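PDB 6K5J: GH3 beta-N-acetylglucosaminidase from Paenibacillaceae, which hydrolyses terminal beta-linked N-acetylglucosamine residues, as a family 3 glycosidase probably acting on chitin-derived oligosaccharides. Local coordinates for residues 365-373 and 508-516. Residues are numbered along the deposited sequence; the frame is centred on the assembly and turned at random.
Sequences VERISEKSI and SAMRALALV
Over one face of the R511 guanidinium lies E366 OE1 and over the opposite one L515 CD1, both offset toward the rim, while the carboxylate carbon of E370 and a water meet its edge in plane. This salt-bridge network ties helix 359-372, which also packs on helices 102-108 and 111-127 and runs into edge strand 374-377 of a mixed six-stranded sheet, to helix 507-517, which follows the neighbouring strand 499-501; the short segment axes approach to 8.1 Å at a crossing angle of -52°. E370 makes the direct bond: R511 NH1 donates almost straight to the anti lone pair of E370 OE2 over 2.7 Å, and the two planes are nearly coplanar. E366 instead stacks, its carboxylate 6° from the guanidinium plane, with OE1 a long 3.6 Å from R511 NE, a pairing of charges without a hydrogen bond. R511 reaches both acids on a chain extended to NE, with CG anti to the backbone N (chi1 174°). Its NH1 also donates to the water, which itself donates to the carbonyl oxygens of E366 and S508 and so joins the two backbones. A methionine in place of R511 would probably leave the E366 and E370 carboxylates without their shared positive partner and the water without its NH1 donor. Deeper in, A512 presses its CB against the backbone of S369, 3.4 Å from S369 O. I373 sets CG1 on A512 CB and slides CG2 past V516 CG2, while its CD1 lies against A509 O and L513 N. P100 packs against V365 and S369. The hydroxyls of S369 and S508 share a hydrogen bond, OG to OG, of 2.6 Å.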
loop_
_atom_site.group_PDB
_atom_site.type_symbol
_atom_site.label_atom_id
_atom_site.label_comp_id
_atom_site.label_asym_id
_atom_site.label_seq_id
_atom_site.Cartn_x
_atom_site.Cartn_y
_atom_site.Cartn_z
ATOM N N VAL A 365 16.310 8.660 2.744
ATOM C CA VAL A 365 15.262 7.884 3.409
ATOM C C VAL A 365 15.743 7.398 4.774
ATOM O O VAL A 365 14.935 7.238 5.697
ATOM C CB VAL A 365 14.760 6.711 2.531
ATOM C CG1 VAL A 365 14.171 7.218 1.209
ATOM C CG2 VAL A 365 15.833 5.694 2.288
ATOM N N GLU A 366 17.049 7.166 4.931
ATOM C CA GLU A 366 17.591 6.873 6.258
ATOM C C GLU A 366 17.303 8.010 7.235
ATOM O O GLU A 366 16.909 7.777 8.385
ATOM C CB GLU A 366 19.096 6.607 6.158
ATOM C CG GLU A 366 19.401 5.207 5.618
ATOM C CD GLU A 366 20.873 4.960 5.373
ATOM O OE1 GLU A 366 21.680 5.913 5.504
ATOM O OE2 GLU A 366 21.216 3.800 5.042
ATOM N N ARG A 367 17.458 9.250 6.782
ATOM C CA ARG A 367 17.189 10.375 7.666
ATOM C C ARG A 367 15.706 10.487 7.999
ATOM O O ARG A 367 15.356 10.917 9.103
ATOM C CB ARG A 367 17.734 11.654 7.040
ATOM C CG ARG A 367 19.259 11.645 7.011
ATOM C CD ARG A 367 19.856 12.957 6.487
ATOM N NE ARG A 367 21.214 12.694 6.041
ATOM C CZ ARG A 367 21.581 12.636 4.768
ATOM N NH1 ARG A 367 20.692 12.857 3.810
ATOM N NH2 ARG A 367 22.838 12.357 4.460
ATOM N N ILE A 368 14.826 10.079 7.081
ATOM C CA ILE A 368 13.394 10.032 7.381
ATOM C C ILE A 368 13.114 9.051 8.516
ATOM O O ILE A 368 12.413 9.373 9.482
ATOM C CB ILE A 368 12.592 9.661 6.118
ATOM C CG1 ILE A 368 12.731 10.745 5.041
ATOM C CG2 ILE A 368 11.134 9.423 6.451
ATOM C CD1 ILE A 368 11.958 10.420 3.793
ATOM N N SER A 369 13.655 7.833 8.415
ATOM C CA SER A 369 13.359 6.820 9.422
ATOM C C SER A 369 13.924 7.191 10.785
ATOM O O SER A 369 13.350 6.809 11.809
ATOM C CB SER A 369 13.907 5.459 8.980
ATOM O OG SER A 369 13.414 5.098 7.705
ATOM N N GLU A 370 15.051 7.916 10.825
ATOM C CA GLU A 370 15.573 8.390 12.110
ATOM C C GLU A 370 14.553 9.252 12.849
ATOM O O GLU A 370 14.536 9.270 14.084
ATOM C CB GLU A 370 16.874 9.179 11.912
ATOM C CG GLU A 370 18.050 8.334 11.396
ATOM C CD GLU A 370 19.350 9.128 11.262
ATOM O OE1 GLU A 370 19.420 10.266 11.767
ATOM O OE2 GLU A 370 20.299 8.606 10.645
ATOM N N LYS A 371 13.708 9.984 12.115
ATOM C CA LYS A 371 12.691 10.826 12.736
ATOM C C LYS A 371 11.428 10.061 13.112
ATOM O O LYS A 371 10.572 10.617 13.808
ATOM C CB LYS A 371 12.310 11.985 11.794
ATOM C CG LYS A 371 13.372 13.070 11.651
ATOM C CD LYS A 371 12.928 14.183 10.677
ATOM C CE LYS A 371 12.073 15.255 11.364
ATOM N NZ LYS A 371 11.427 16.210 10.391
ATOM N N SER A 372 11.299 8.809 12.682
ATOM C CA SER A 372 10.061 8.045 12.779
ATOM C C SER A 372 9.987 7.154 14.020
ATOM O O SER A 372 8.919 7.056 14.633
ATOM C CB SER A 372 9.899 7.198 11.500
ATOM O OG SER A 372 8.712 6.432 11.505
ATOM N N ILE A 373 11.099 6.520 14.418
ATOM C CA ILE A 373 11.079 5.574 15.536
ATOM C C ILE A 373 10.456 6.219 16.763
ATOM O O ILE A 373 10.817 7.336 17.153
ATOM C CB ILE A 373 12.500 5.070 15.854
ATOM C CG1 ILE A 373 13.194 4.548 14.580
ATOM C CG2 ILE A 373 12.424 4.014 16.967
ATOM C CD1 ILE A 373 12.501 3.344 13.926
ATOM N N SER A 508 15.855 1.036 6.193
ATOM C CA SER A 508 16.106 2.294 6.886
ATOM C C SER A 508 15.439 2.333 8.255
ATOM O O SER A 508 15.959 2.983 9.165
ATOM C CB SER A 508 15.651 3.482 6.030
ATOM O OG SER A 508 14.244 3.486 5.856
ATOM N N ALA A 509 14.293 1.663 8.420
ATOM C CA ALA A 509 13.644 1.638 9.728
ATOM C C ALA A 509 14.448 0.800 10.712
ATOM O O ALA A 509 14.557 1.148 11.890
ATOM C CB ALA A 509 12.215 1.091 9.613
ATOM N N MET A 510 15.040 -0.294 10.240
ATOM C CA MET A 510 15.830 -1.122 11.139
ATOM C C MET A 510 17.167 -0.468 11.464
ATOM O O MET A 510 17.678 -0.633 12.581
ATOM C CB MET A 510 16.011 -2.514 10.532
ATOM C CG MET A 510 14.683 -3.301 10.400
ATOM S SD MET A 510 13.801 -3.543 11.974
ATOM C CE MET A 510 12.614 -2.172 12.005
ATOM N N ARG A 511 17.733 0.287 10.521
ATOM C CA ARG A 511 18.935 1.065 10.818
ATOM C C ARG A 511 18.653 2.089 11.905
ATOM O O ARG A 511 19.399 2.188 12.883
ATOM C CB ARG A 511 19.458 1.752 9.556
ATOM C CG ARG A 511 20.642 2.717 9.806
ATOM C CD ARG A 511 21.015 3.499 8.528
ATOM N NE ARG A 511 22.046 4.505 8.797
ATOM C CZ ARG A 511 21.809 5.730 9.255
ATOM N NH1 ARG A 511 20.564 6.128 9.496
ATOM N NH2 ARG A 511 22.827 6.566 9.471
ATOM N N ALA A 512 17.559 2.844 11.754
ATOM C CA ALA A 512 17.202 3.858 12.739
ATOM C C ALA A 512 16.897 3.222 14.087
ATOM O O ALA A 512 17.290 3.744 15.135
ATOM C CB ALA A 512 16.000 4.664 12.241
ATOM N N LEU A 513 16.191 2.090 14.075
ATOM C CA LEU A 513 15.902 1.401 15.324
ATOM C C LEU A 513 17.186 0.987 16.031
ATOM O O LEU A 513 17.304 1.133 17.251
ATOM C CB LEU A 513 15.023 0.183 15.048
ATOM C CG LEU A 513 14.734 -0.721 16.235
ATOM C CD1 LEU A 513 13.971 0.058 17.322
ATOM C CD2 LEU A 513 13.929 -1.910 15.746
ATOM N N ALA A 514 18.157 0.456 15.279
ATOM C CA ALA A 514 19.438 0.094 15.879
ATOM C C ALA A 514 20.119 1.312 16.486
ATOM O O ALA A 514 20.674 1.236 17.590
ATOM C CB ALA A 514 20.347 -0.559 14.832
ATOM N N LEU A 515 20.087 2.447 15.781
ATOM C CA LEU A 515 20.720 3.654 16.310
ATOM C C LEU A 515 20.049 4.117 17.601
ATOM O O LEU A 515 20.712 4.638 18.500
ATOM C CB LEU A 515 20.692 4.770 15.266
ATOM C CG LEU A 515 21.505 4.518 13.986
ATOM C CD1 LEU A 515 21.145 5.533 12.921
ATOM C CD2 LEU A 515 23.004 4.554 14.255
ATOM N N VAL A 516 18.728 3.960 17.701
ATOM C CA VAL A 516 18.035 4.319 18.939
ATOM C C VAL A 516 18.459 3.391 20.074
ATOM O O VAL A 516 18.825 3.844 21.169
ATOM C CB VAL A 516 16.511 4.284 18.730
ATOM C CG1 VAL A 516 15.781 4.281 20.089
ATOM C CG2 VAL A 516 16.062 5.456 17.879
HETATM O O HOH W 1 17.810 5.057 9.122
#